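Pyridoxal kinase (Lactobacillus plantarum, PDB 3IBQ) probably catalyses the ATP-dependent phosphorylation of pyridoxal to pyridoxal 5'-phosphate. Local coordinates at residues T28-D33 and L225-P230; A135-P140 and H175-D180; T179-A184 and V198-A203; A219-L224 and A236-W241. One frame throughout, in Å; residues are numbered along the deposited sequence.

Interaction 1 of 4, residues T28-D33 and L225-P230; sequences TAMQYD and LGRGYP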
# COMPACT_ATOMS: atom_id res chain seq x y z
N THR A 28 -3.48 -14.37 2.55
CA THR A 28 -3.79 -15.78 2.60
C THR A 28 -4.89 -16.01 3.67
O THR A 28 -5.85 -16.58 3.39
CB THR A 28 -2.56 -16.63 2.85
OG1 THR A 28 -1.64 -16.44 1.82
CG2 THR A 28 -2.91 -18.03 2.97
N ALA A 29 -4.73 -15.49 4.85
CA ALA A 29 -5.72 -15.67 5.89
C ALA A 29 -7.10 -15.05 5.52
O ALA A 29 -8.07 -15.54 5.87
CB ALA A 29 -5.23 -15.16 7.16
N MSE A 30 -7.07 -13.98 4.76
CA MSE A 30 -8.25 -13.33 4.23
C MSE A 30 -8.91 -14.12 3.06
O MSE A 30 -9.77 -13.64 2.36
CB MSE A 30 -7.93 -11.91 3.83
CG MSE A 30 -7.75 -11.06 5.03
SE MSE A 30 -7.50 -9.23 4.69
CE MSE A 30 -9.31 -8.89 4.21
N GLN A 31 -8.46 -15.34 2.87
CA GLN A 31 -9.05 -16.24 1.91
C GLN A 31 -8.70 -15.95 0.44
O GLN A 31 -9.48 -16.25 -0.41
CB GLN A 31 -10.59 -16.38 2.13
CG GLN A 31 -11.00 -16.82 3.51
CD GLN A 31 -12.54 -16.86 3.81
OE1 GLN A 31 -12.99 -17.75 4.47
NE2 GLN A 31 -13.26 -15.89 3.41
N TYR A 32 -7.53 -15.39 0.19
CA TYR A 32 -7.07 -15.21 -1.18
C TYR A 32 -5.96 -16.23 -1.58
O TYR A 32 -5.20 -16.60 -0.76
CB TYR A 32 -6.54 -13.78 -1.40
CG TYR A 32 -7.57 -12.69 -1.34
CD1 TYR A 32 -8.27 -12.32 -2.48
CD2 TYR A 32 -7.85 -12.03 -0.15
CE1 TYR A 32 -9.19 -11.39 -2.42
CE2 TYR A 32 -8.79 -11.09 -0.09
CZ TYR A 32 -9.45 -10.74 -1.22
OH TYR A 32 -10.38 -9.81 -1.18
N ASP A 33 -5.87 -16.62 -2.84
CA ASP A 33 -4.73 -17.31 -3.35
C ASP A 33 -3.81 -16.15 -3.79
O ASP A 33 -4.14 -15.43 -4.65
CB ASP A 33 -5.06 -18.23 -4.50
CG ASP A 33 -5.69 -19.53 -4.04
OD1 ASP A 33 -5.65 -19.87 -2.90
OD2 ASP A 33 -6.24 -20.18 -4.86
N LEU A 225 -11.84 -4.84 0.40
CA LEU A 225 -12.47 -4.33 -0.81
C LEU A 225 -12.74 -5.47 -1.77
O LEU A 225 -13.77 -5.56 -2.30
CB LEU A 225 -11.63 -3.23 -1.45
CG LEU A 225 -11.57 -1.86 -0.80
CD1 LEU A 225 -10.75 -0.91 -1.50
CD2 LEU A 225 -12.93 -1.32 -0.45
N GLY A 226 -11.75 -6.35 -1.89
CA GLY A 226 -11.82 -7.53 -2.68
C GLY A 226 -12.96 -8.46 -2.35
O GLY A 226 -13.42 -9.17 -3.16
N ARG A 227 -13.36 -8.43 -1.10
CA ARG A 227 -14.45 -9.20 -0.60
C ARG A 227 -15.82 -8.50 -0.63
O ARG A 227 -16.74 -9.01 -0.11
CB ARG A 227 -14.13 -9.55 0.81
CG ARG A 227 -13.32 -10.66 0.99
CD ARG A 227 -13.72 -11.24 2.25
NE ARG A 227 -12.64 -11.88 2.90
CZ ARG A 227 -12.67 -12.28 4.16
NH1 ARG A 227 -13.74 -12.10 4.90
NH2 ARG A 227 -11.65 -12.85 4.64
N GLY A 228 -15.92 -7.35 -1.25
CA GLY A 228 -17.15 -6.62 -1.37
C GLY A 228 -17.50 -5.60 -0.30
O GLY A 228 -18.53 -5.06 -0.34
N TYR A 229 -16.60 -5.31 0.63
CA TYR A 229 -16.92 -4.30 1.65
C TYR A 229 -16.83 -2.87 1.10
O TYR A 229 -15.79 -2.49 0.57
CB TYR A 229 -16.01 -4.46 2.87
CG TYR A 229 -16.32 -5.67 3.71
CD1 TYR A 229 -17.33 -5.64 4.66
CD2 TYR A 229 -15.60 -6.85 3.56
CE1 TYR A 229 -17.62 -6.75 5.44
CE2 TYR A 229 -15.88 -7.96 4.34
CZ TYR A 229 -16.89 -7.90 5.27
OH TYR A 229 -17.18 -9.01 6.04
N PRO A 230 -17.90 -2.08 1.24
CA PRO A 230 -17.83 -0.70 0.79
C PRO A 230 -16.64 0.01 1.40
O PRO A 230 -16.15 -0.37 2.41
CB PRO A 230 -19.15 -0.09 1.25
CG PRO A 230 -19.74 -1.04 2.13
CD PRO A 230 -19.22 -2.39 1.75
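One face of the Arg227 guanidinium carries the side-chain amide of Gln31, whose NE2 sits over its middle, 3.7 Å from Arg227 CZ; the two planes differ by 41°, a tilted crossing and not a flat stack. At the guanidinium edge lies the carbonyl of selenomethionine Met30. Arg227 NH2 donates to Met30 O at 3.1 Å, with 156° at the hydrogen, while NE adds a weak bond to the same oxygen at 3.4 Å. Kinks at chi2 and chi3 (each -149°) swing the arginine head round to this oxygen, and NH2 also bonds Asn274 OD1. The Tyr32 ring meets Gly226 edge-on, its OH only 3.1 Å from Gly226 CA. A side chain on Gly226 would collide with that hydroxyl, which is hydrogen-bonded to Gly223 O. With an alanine in place of Arg227, Met30 O would probably lose both side-chain donors, one of them weak, and Asn274 OD1 this partner. Both segments are helix ends closed by Schellman motifs, with Gln31 and Gly228 as the positive-phi C-prime residues. The contact thus joins the C-terminal ends of helices 19-29 and 213-226, with helix 264-274 alongside at Ile270, Leu273 and Asn274 and strand 5-13 touching Tyr32 through Met6.

Interaction 2 of 4, residues A135-P140 and H175-D180; sequences ADVILP and HAVITD. With ATP (adenosine-5'-triphosphate), chain B.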
# COMPACT_ATOMS: atom_id res chain seq x y z
N ALA A 135 -6.11 2.66 -11.22
CA ALA A 135 -6.39 2.24 -9.87
C ALA A 135 -7.80 2.60 -9.38
O ALA A 135 -8.27 3.64 -9.58
CB ALA A 135 -5.34 2.76 -8.92
N ASP A 136 -8.41 1.66 -8.71
CA ASP A 136 -9.63 1.87 -8.03
C ASP A 136 -9.40 2.69 -6.75
O ASP A 136 -10.16 3.51 -6.42
CB ASP A 136 -10.27 0.54 -7.71
CG ASP A 136 -10.70 -0.19 -8.95
OD1 ASP A 136 -10.34 -1.29 -9.13
OD2 ASP A 136 -11.39 0.38 -9.69
N VAL A 137 -8.34 2.40 -6.03
CA VAL A 137 -7.97 3.10 -4.82
C VAL A 137 -6.48 3.37 -4.78
O VAL A 137 -5.73 2.52 -5.11
CB VAL A 137 -8.37 2.29 -3.54
CG1 VAL A 137 -7.86 2.87 -2.30
CG2 VAL A 137 -9.79 1.97 -3.45
N ILE A 138 -6.09 4.54 -4.37
CA ILE A 138 -4.70 4.84 -4.10
C ILE A 138 -4.51 5.23 -2.63
O ILE A 138 -5.37 5.82 -2.01
CB ILE A 138 -4.06 5.83 -5.06
CG1 ILE A 138 -4.69 7.23 -4.89
CG2 ILE A 138 -4.08 5.24 -6.49
CD1 ILE A 138 -3.93 8.37 -5.41
N LEU A 139 -3.36 4.91 -2.08
CA LEU A 139 -3.19 5.16 -0.68
C LEU A 139 -2.01 6.04 -0.29
O LEU A 139 -1.27 5.68 0.56
CB LEU A 139 -3.17 3.83 0.09
CG LEU A 139 -4.30 2.85 -0.10
CD1 LEU A 139 -3.87 1.42 0.20
CD2 LEU A 139 -5.52 3.27 0.59
N PRO A 140 -1.85 7.17 -0.92
CA PRO A 140 -0.75 8.02 -0.55
C PRO A 140 -0.79 8.56 0.89
O PRO A 140 -1.81 8.76 1.42
CB PRO A 140 -0.91 9.19 -1.50
CG PRO A 140 -2.27 9.29 -1.67
CD PRO A 140 -2.76 7.89 -1.80
N HIS A 175 -10.95 6.23 -6.00
CA HIS A 175 -10.78 6.95 -4.78
C HIS A 175 -9.36 7.20 -4.33
O HIS A 175 -8.58 6.32 -4.31
CB HIS A 175 -11.44 6.20 -3.66
CG HIS A 175 -12.79 5.68 -3.97
ND1 HIS A 175 -13.92 6.43 -3.79
CD2 HIS A 175 -13.22 4.47 -4.39
CE1 HIS A 175 -14.97 5.72 -4.10
NE2 HIS A 175 -14.58 4.52 -4.46
N ALA A 176 -9.08 8.42 -3.94
CA ALA A 176 -7.82 8.81 -3.39
C ALA A 176 -8.02 8.87 -1.87
O ALA A 176 -8.85 9.57 -1.41
CB ALA A 176 -7.41 10.11 -3.87
N VAL A 177 -7.25 8.08 -1.16
CA VAL A 177 -7.32 8.01 0.28
C VAL A 177 -6.00 8.39 0.86
O VAL A 177 -5.03 7.72 0.65
CB VAL A 177 -7.78 6.59 0.81
CG1 VAL A 177 -7.89 6.56 2.25
CG2 VAL A 177 -9.02 6.17 0.22
N ILE A 178 -5.98 9.49 1.58
CA ILE A 178 -4.75 9.93 2.21
C ILE A 178 -4.69 9.23 3.58
O ILE A 178 -5.55 9.39 4.32
CB ILE A 178 -4.62 11.43 2.31
CG1 ILE A 178 -4.59 12.05 0.91
CG2 ILE A 178 -3.46 11.77 3.14
CD1 ILE A 178 -4.43 13.44 0.90
N THR A 179 -3.65 8.46 3.83
CA THR A 179 -3.54 7.51 4.98
C THR A 179 -2.96 7.89 6.38
O THR A 179 -3.09 7.19 7.34
CB THR A 179 -2.74 6.27 4.53
OG1 THR A 179 -1.46 6.67 4.12
CG2 THR A 179 -3.47 5.53 3.42
N ASP A 180 -2.29 8.97 6.46
CA ASP A 180 -1.64 9.27 7.70
C ASP A 180 -2.10 10.61 8.25
O ASP A 180 -1.33 11.33 8.79
CB ASP A 180 -0.15 9.36 7.41
CG ASP A 180 0.14 10.43 6.38
OD1 ASP A 180 -0.78 10.93 5.77
OD2 ASP A 180 1.27 10.83 6.25
PG ATP B . 5.22 3.15 6.97
O1G ATP B . 5.67 2.42 8.23
O2G ATP B . 6.17 4.22 6.66
O3G ATP B . 4.63 2.26 5.90
PB ATP B . 3.09 4.46 5.90
O1B ATP B . 3.47 3.44 4.89
O2B ATP B . 3.16 5.90 5.49
O3B ATP B . 4.03 4.20 7.13
PA ATP B . 1.45 5.12 7.99
O1A ATP B . 1.43 6.56 7.90
O2A ATP B . 2.34 4.52 9.03
O3A ATP B . 1.73 4.26 6.67
O5' ATP B . -0.01 4.64 8.19
C5' ATP B . -0.32 3.31 8.31
C4' ATP B . -1.52 3.21 9.20
O4' ATP B . -1.17 2.48 10.35
C3' ATP B . -2.13 4.52 9.68
O3' ATP B . -3.21 4.82 8.90
C2' ATP B . -2.75 4.08 10.92
O2' ATP B . -3.88 3.32 10.50
C1' ATP B . -1.75 3.11 11.46
N9 ATP B . -0.68 3.67 12.33
C8 ATP B . 0.51 4.02 11.97
N7 ATP B . 1.21 4.44 13.01
C5 ATP B . 0.48 4.35 14.06
C6 ATP B . 0.60 4.67 15.51
N6 ATP B . 1.74 5.12 16.02
N1 ATP B . -0.45 4.45 16.23
C2 ATP B . -1.57 4.00 15.74
N3 ATP B . -1.77 3.68 14.49
C4 ATP B . -0.79 3.83 13.61
O HOH W 1 0.51 4.75 2.78
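His175 N donates to Asp136 O at 2.9 Å, and Ile138 N returns a bond to His175 O at 3.1 Å. Val177 N to Ile138 O (3.1 Å) comes next, and Thr179 N to Pro140 O (3.0 Å) continues the pairing just beyond the two bridges, Val137 with His175 and Ile138 with Ala176. Both bridges are parallel and the end-to-end directions differ by 28°; Pro140, lacking an N-H, breaks the alternation of donors. CA-H...O contacts such as Val137 CA to His175 O fill in between. At the nucleotide end, the ribose O3' of ATP donates to Thr179 O at 2.8 Å. A water bridges Leu139 O and Thr179 OG1, and the threonine side chain comes to about 5 Å from a bound magnesium ion. Its chi1 of 60° puts OG1 between N and the carbonyl carbon and leaves CG2 opposite the carbonyl carbon, 3.8 Å from Leu139 CB. Replacing Thr179 by an alanine would probably deprive the water of one protein partner and open a gap beside Leu139. Farther along, Leu139 and Val177 lie side by side, while Ile138 CG1 packs on Ala176. Val137 and Leu139 face helix 213-226 at Leu225, Ala218 and Ile221; Ala176 and Ile178 pack against helix 159-167. Within the sheet, strand 103-106 flanks 137-138, and strand 186-192 follows 175-183, where parallel order gives way to antiparallel.

Interaction 3 of 4, residues T179-A184 and V198-A203; sequences TDVQRA and VQYCGA. With ATP (adenosine-5'-triphosphate), chain B.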
# COMPACT_ATOMS: atom_id res chain seq x y z
N THR A 179 -3.65 8.46 3.83
CA THR A 179 -3.54 7.51 4.98
C THR A 179 -2.96 7.89 6.38
O THR A 179 -3.09 7.19 7.34
CB THR A 179 -2.74 6.27 4.53
OG1 THR A 179 -1.46 6.67 4.12
CG2 THR A 179 -3.47 5.53 3.42
N ASP A 180 -2.29 8.97 6.46
CA ASP A 180 -1.64 9.27 7.70
C ASP A 180 -2.10 10.61 8.25
O ASP A 180 -1.33 11.33 8.79
CB ASP A 180 -0.15 9.36 7.41
CG ASP A 180 0.14 10.43 6.38
OD1 ASP A 180 -0.78 10.93 5.77
OD2 ASP A 180 1.27 10.83 6.25
N VAL A 181 -3.35 10.93 8.01
CA VAL A 181 -3.89 12.20 8.41
C VAL A 181 -4.09 12.22 9.93
O VAL A 181 -4.71 11.39 10.47
CB VAL A 181 -5.17 12.53 7.71
CG1 VAL A 181 -5.72 13.79 8.18
CG2 VAL A 181 -5.00 12.49 6.23
N GLN A 182 -3.53 13.23 10.56
CA GLN A 182 -3.68 13.40 12.00
C GLN A 182 -4.70 14.47 12.40
O GLN A 182 -4.62 15.58 11.96
CB GLN A 182 -2.35 13.62 12.64
CG GLN A 182 -1.58 12.40 12.64
CD GLN A 182 -0.18 12.58 13.04
OE1 GLN A 182 0.69 12.04 12.41
NE2 GLN A 182 0.05 13.31 14.08
N ARG A 183 -5.66 14.07 13.20
CA ARG A 183 -6.63 14.95 13.78
C ARG A 183 -6.65 14.75 15.32
O ARG A 183 -7.09 13.74 15.81
CB ARG A 183 -8.01 14.76 13.18
CG ARG A 183 -8.20 15.25 11.75
CD ARG A 183 -9.65 15.27 11.38
NE ARG A 183 -9.97 15.70 10.02
CZ ARG A 183 -11.16 15.55 9.48
NH1 ARG A 183 -12.11 14.99 10.18
NH2 ARG A 183 -11.42 15.95 8.24
N ALA A 184 -6.16 15.74 16.02
CA ALA A 184 -6.08 15.72 17.45
C ALA A 184 -5.26 14.53 17.92
O ALA A 184 -4.14 14.40 17.52
CB ALA A 184 -7.43 15.73 18.06
N VAL A 198 -15.45 15.53 2.38
CA VAL A 198 -14.34 14.96 3.06
C VAL A 198 -14.76 14.14 4.25
O VAL A 198 -15.42 14.60 5.14
CB VAL A 198 -13.38 15.98 3.56
CG1 VAL A 198 -12.20 15.30 4.18
CG2 VAL A 198 -13.00 16.89 2.55
N GLN A 199 -14.34 12.91 4.24
CA GLN A 199 -14.59 12.01 5.32
C GLN A 199 -13.23 11.61 5.96
O GLN A 199 -12.20 11.70 5.37
CB GLN A 199 -15.38 10.81 4.86
CG GLN A 199 -16.78 11.03 4.31
CD GLN A 199 -17.70 11.74 5.27
OE1 GLN A 199 -17.79 11.42 6.44
NE2 GLN A 199 -18.34 12.75 4.78
N TYR A 200 -13.28 11.19 7.21
CA TYR A 200 -12.13 10.81 7.99
C TYR A 200 -12.48 9.72 8.93
O TYR A 200 -13.49 9.76 9.53
CB TYR A 200 -11.60 11.98 8.82
CG TYR A 200 -10.42 11.69 9.76
CD1 TYR A 200 -9.12 11.82 9.33
CD2 TYR A 200 -10.60 11.37 11.09
CE1 TYR A 200 -8.05 11.55 10.13
CE2 TYR A 200 -9.51 11.12 11.92
CZ TYR A 200 -8.23 11.23 11.44
OH TYR A 200 -7.12 10.98 12.20
N CYS A 201 -11.59 8.74 9.03
CA CYS A 201 -11.72 7.62 9.96
C CYS A 201 -10.35 7.28 10.55
O CYS A 201 -9.44 6.87 9.83
CB CYS A 201 -12.31 6.40 9.26
SG CYS A 201 -11.15 5.51 8.20
N GLY A 202 -10.22 7.46 11.86
CA GLY A 202 -9.00 7.28 12.54
C GLY A 202 -9.11 6.49 13.82
O GLY A 202 -10.14 6.05 14.15
N ALA A 203 -8.01 6.30 14.47
CA ALA A 203 -7.98 5.58 15.69
C ALA A 203 -6.96 6.34 16.48
O ALA A 203 -6.22 7.11 15.93
CB ALA A 203 -7.51 4.21 15.46
PG ATP B . 5.22 3.15 6.97
O1G ATP B . 5.67 2.42 8.23
O2G ATP B . 6.17 4.22 6.66
O3G ATP B . 4.63 2.26 5.90
PB ATP B . 3.09 4.46 5.90
O1B ATP B . 3.47 3.44 4.89
O2B ATP B . 3.16 5.90 5.49
O3B ATP B . 4.03 4.20 7.13
PA ATP B . 1.45 5.12 7.99
O1A ATP B . 1.43 6.56 7.90
O2A ATP B . 2.34 4.52 9.03
O3A ATP B . 1.73 4.26 6.67
O5' ATP B . -0.01 4.64 8.19
C5' ATP B . -0.32 3.31 8.31
C4' ATP B . -1.52 3.21 9.20
O4' ATP B . -1.17 2.48 10.35
C3' ATP B . -2.13 4.52 9.68
O3' ATP B . -3.21 4.82 8.90
C2' ATP B . -2.75 4.08 10.92
O2' ATP B . -3.88 3.32 10.50
C1' ATP B . -1.75 3.11 11.46
N9 ATP B . -0.68 3.67 12.33
C8 ATP B . 0.51 4.02 11.97
N7 ATP B . 1.21 4.44 13.01
C5 ATP B . 0.48 4.35 14.06
C6 ATP B . 0.60 4.67 15.51
N6 ATP B . 1.74 5.12 16.02
N1 ATP B . -0.45 4.45 16.23
C2 ATP B . -1.57 4.00 15.74
N3 ATP B . -1.77 3.68 14.49
C4 ATP B . -0.79 3.83 13.61
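Tyr200 reaches across to Val181 and Arg183 because its ring carbon CG stands opposite the backbone N (chi1 177°), while Arg183, with its chain fully extended from CG to NE, runs the other way over the same ring. Arg183 CD lies over the ring centre, 3.9 Å from the Tyr200 centroid, in a CH-pi contact, and the guanidinium beyond it is stacked nearly flat, with planes 18° apart and centres separated by 4.6 Å. This offset carries the charged head back toward the root of the tyrosine, where Arg183 NH1 approaches Tyr200 CB to 3.3 Å. Val198 CG1 lies farther on, near Arg183 NH2.

The partners come from strands that are not sheet neighbours: strand 186-192 runs between them, and backbone hydrogen bonds join Gly188 to Val181 and Cys189 to Cys201. The three form an up-and-down antiparallel meander at one margin of the central sheet, and the axes of 179-183 and 198-203 are 84° apart, so the margin is strongly twisted.

At the far end of the ring, Tyr200 OH donates to Val181 O at 3.0 Å. That oxygen lies in the ring plane, at its edge, although the hydroxyl is tilted out of the carbonyl plane. The bond fixes the tip of the tyrosine, and Val181 CG1 supports its flank at 3.8 Å from Tyr200 CE1. Gly202 suits the arrangement, since a CB there would run into Tyr200 OH. Arg183 is exposed, whereas Val181, at the ring's edge, is buried.

Interaction 4 of 4, residues A219-L224 and A236-W241; sequences AVIAGL and ARANQW. With ATP (adenosine-5'-triphosphate), chain B.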
# COMPACT_ATOMS: atom_id res chain seq x y z
N ALA A 219 -2.63 -4.01 2.56
CA ALA A 219 -3.05 -5.36 2.37
C ALA A 219 -4.50 -5.54 2.91
O ALA A 219 -5.29 -6.13 2.29
CB ALA A 219 -2.13 -6.29 2.97
N VAL A 220 -4.75 -5.03 4.09
CA VAL A 220 -6.03 -5.15 4.70
C VAL A 220 -7.10 -4.42 3.84
O VAL A 220 -8.09 -4.96 3.59
CB VAL A 220 -6.01 -4.64 6.10
CG1 VAL A 220 -7.42 -4.52 6.59
CG2 VAL A 220 -5.17 -5.51 6.98
N ILE A 221 -6.81 -3.22 3.41
CA ILE A 221 -7.71 -2.51 2.55
C ILE A 221 -8.00 -3.28 1.25
O ILE A 221 -9.11 -3.46 0.94
CB ILE A 221 -7.29 -1.05 2.32
CG1 ILE A 221 -7.43 -0.21 3.61
CG2 ILE A 221 -8.08 -0.45 1.15
CD1 ILE A 221 -6.72 0.99 3.60
N ALA A 222 -7.00 -3.75 0.53
CA ALA A 222 -7.19 -4.56 -0.67
C ALA A 222 -8.06 -5.78 -0.41
O ALA A 222 -8.94 -6.10 -1.11
CB ALA A 222 -5.88 -4.97 -1.24
N GLY A 223 -7.74 -6.46 0.66
CA GLY A 223 -8.42 -7.66 1.03
C GLY A 223 -9.89 -7.50 1.35
O GLY A 223 -10.64 -8.25 0.96
N LEU A 224 -10.21 -6.44 2.05
CA LEU A 224 -11.55 -6.14 2.42
C LEU A 224 -12.39 -5.73 1.20
O LEU A 224 -13.46 -6.22 0.99
CB LEU A 224 -11.59 -5.08 3.50
CG LEU A 224 -11.17 -5.54 4.90
CD1 LEU A 224 -11.18 -4.44 5.82
CD2 LEU A 224 -11.97 -6.67 5.42
N ALA A 236 -12.81 2.01 8.06
CA ALA A 236 -13.06 1.94 9.48
C ALA A 236 -12.37 0.72 10.09
O ALA A 236 -11.68 0.81 11.05
CB ALA A 236 -14.50 1.91 9.78
N ARG A 237 -12.59 -0.41 9.49
CA ARG A 237 -12.04 -1.63 10.00
C ARG A 237 -10.52 -1.76 9.88
O ARG A 237 -9.91 -2.23 10.75
CB ARG A 237 -12.74 -2.81 9.41
CG ARG A 237 -12.09 -4.03 9.79
CD ARG A 237 -12.78 -5.07 9.22
NE ARG A 237 -13.91 -5.36 10.01
CZ ARG A 237 -15.08 -5.65 9.52
NH1 ARG A 237 -16.08 -5.95 10.31
NH2 ARG A 237 -15.24 -5.65 8.24
N ALA A 238 -9.98 -1.32 8.77
CA ALA A 238 -8.59 -1.36 8.49
C ALA A 238 -7.85 -0.59 9.54
O ALA A 238 -6.89 -1.02 10.03
CB ALA A 238 -8.30 -0.84 7.13
N ASN A 239 -8.34 0.60 9.83
CA ASN A 239 -7.76 1.45 10.85
C ASN A 239 -7.78 0.84 12.24
O ASN A 239 -6.83 0.93 12.91
CB ASN A 239 -8.28 2.89 10.86
CG ASN A 239 -7.72 3.69 9.75
OD1 ASN A 239 -8.29 3.73 8.73
ND2 ASN A 239 -6.60 4.24 9.92
N GLN A 240 -8.89 0.22 12.61
CA GLN A 240 -8.97 -0.45 13.88
C GLN A 240 -8.01 -1.62 13.91
O GLN A 240 -7.38 -1.85 14.89
CB GLN A 240 -10.37 -0.90 14.17
CG GLN A 240 -10.61 -1.39 15.60
CD GLN A 240 -9.88 -0.57 16.76
OE1 GLN A 240 -10.38 0.44 17.24
NE2 GLN A 240 -8.67 -1.06 17.18
N TRP A 241 -7.93 -2.35 12.81
CA TRP A 241 -7.04 -3.48 12.74
C TRP A 241 -5.55 -3.09 12.88
O TRP A 241 -4.82 -3.72 13.54
CB TRP A 241 -7.31 -4.32 11.48
CG TRP A 241 -8.50 -5.24 11.56
CD1 TRP A 241 -9.37 -5.32 12.54
CD2 TRP A 241 -8.92 -6.19 10.58
NE1 TRP A 241 -10.34 -6.26 12.29
CE2 TRP A 241 -10.08 -6.82 11.07
CE3 TRP A 241 -8.45 -6.58 9.34
CZ2 TRP A 241 -10.76 -7.80 10.35
CZ3 TRP A 241 -9.12 -7.55 8.65
CH2 TRP A 241 -10.25 -8.15 9.14
PG ATP B . 5.22 3.15 6.97
O1G ATP B . 5.67 2.42 8.23
O2G ATP B . 6.17 4.22 6.66
O3G ATP B . 4.63 2.26 5.90
PB ATP B . 3.09 4.46 5.90
O1B ATP B . 3.47 3.44 4.89
O2B ATP B . 3.16 5.90 5.49
O3B ATP B . 4.03 4.20 7.13
PA ATP B . 1.45 5.12 7.99
O1A ATP B . 1.43 6.56 7.90
O2A ATP B . 2.34 4.52 9.03
O3A ATP B . 1.73 4.26 6.67
O5' ATP B . -0.01 4.64 8.19
C5' ATP B . -0.32 3.31 8.31
C4' ATP B . -1.52 3.21 9.20
O4' ATP B . -1.17 2.48 10.35
C3' ATP B . -2.13 4.52 9.68
O3' ATP B . -3.21 4.82 8.90
C2' ATP B . -2.75 4.08 10.92
O2' ATP B . -3.88 3.32 10.50
C1' ATP B . -1.75 3.11 11.46
N9 ATP B . -0.68 3.67 12.33
C8 ATP B . 0.51 4.02 11.97
N7 ATP B . 1.21 4.44 13.01
C5 ATP B . 0.48 4.35 14.06
C6 ATP B . 0.60 4.67 15.51
N6 ATP B . 1.74 5.12 16.02
N1 ATP B . -0.45 4.45 16.23
C2 ATP B . -1.57 4.00 15.74
N3 ATP B . -1.77 3.68 14.49
C4 ATP B . -0.79 3.83 13.61
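Val220 CG1 fits against Ala238 CB at 3.8 Å and Trp241 CE3 at 3.6 Å, and Ile221 CG1 reaches the same alanine methyl at 3.7 Å. This is the tight part of the contact: four buried apolar side chains meet where the backbones come nearest, with Val220 CA and Ala238 CA 5.9 Å apart. Such an approach is consistent with the small side chain of Ala238. Val220 directs CG1 at the indole through a chi1 of 168°, which sets that methyl opposite the backbone N.

The two segments belong to consecutive helices, 213-226 and 231-251, which form an antiparallel helical hairpin in this ribokinase-like alpha/beta fold. The axes of 219-224 and 236-241 pass 9.3 Å apart at 145°. Helix 213-226 begins at Thr213, whose OG1 is hydrogen-bonded to ATP.

Toward the end of helix 213-226 the packing is looser. Leu224 CD2 comes no nearer than 4.4 Å to Trp241 CH2, while Leu224 CD1 rests 3.8 Å from Arg237 CD. Arg237 is partly exposed; its chain bends at chi3 (-81°) and its guanidinium makes a cation-pi contact with Tyr229. Its CG also lies above the Trp241 ring, off toward the rim. Trp241 itself is buried, with Leu266, Ala269 and Ile270 of helix 264-274 packed around it.

Overall arrangement
Interactions 2 and 3 share Thr179 and Asp180 on strand 175-183, their centres 13 Å apart: interaction 2 pairs it with strand 137-138, interaction 3 reaches past strand 186-192 to 198-204. Along the chain interaction 4 follows both, while interaction 1 spans them, from helix 19-29 to the end of helix 213-226. Interactions 1 and 4 share that helix, have centres 10 Å apart and touch, and their segments alternate in sequence. The helix also packs on interaction 2, and interaction 4 meets interaction 3 at Cys201. Interactions 2, 3 and 4 all include residues beside ATP, so the sheet and the helical hairpin together frame the nucleotide site.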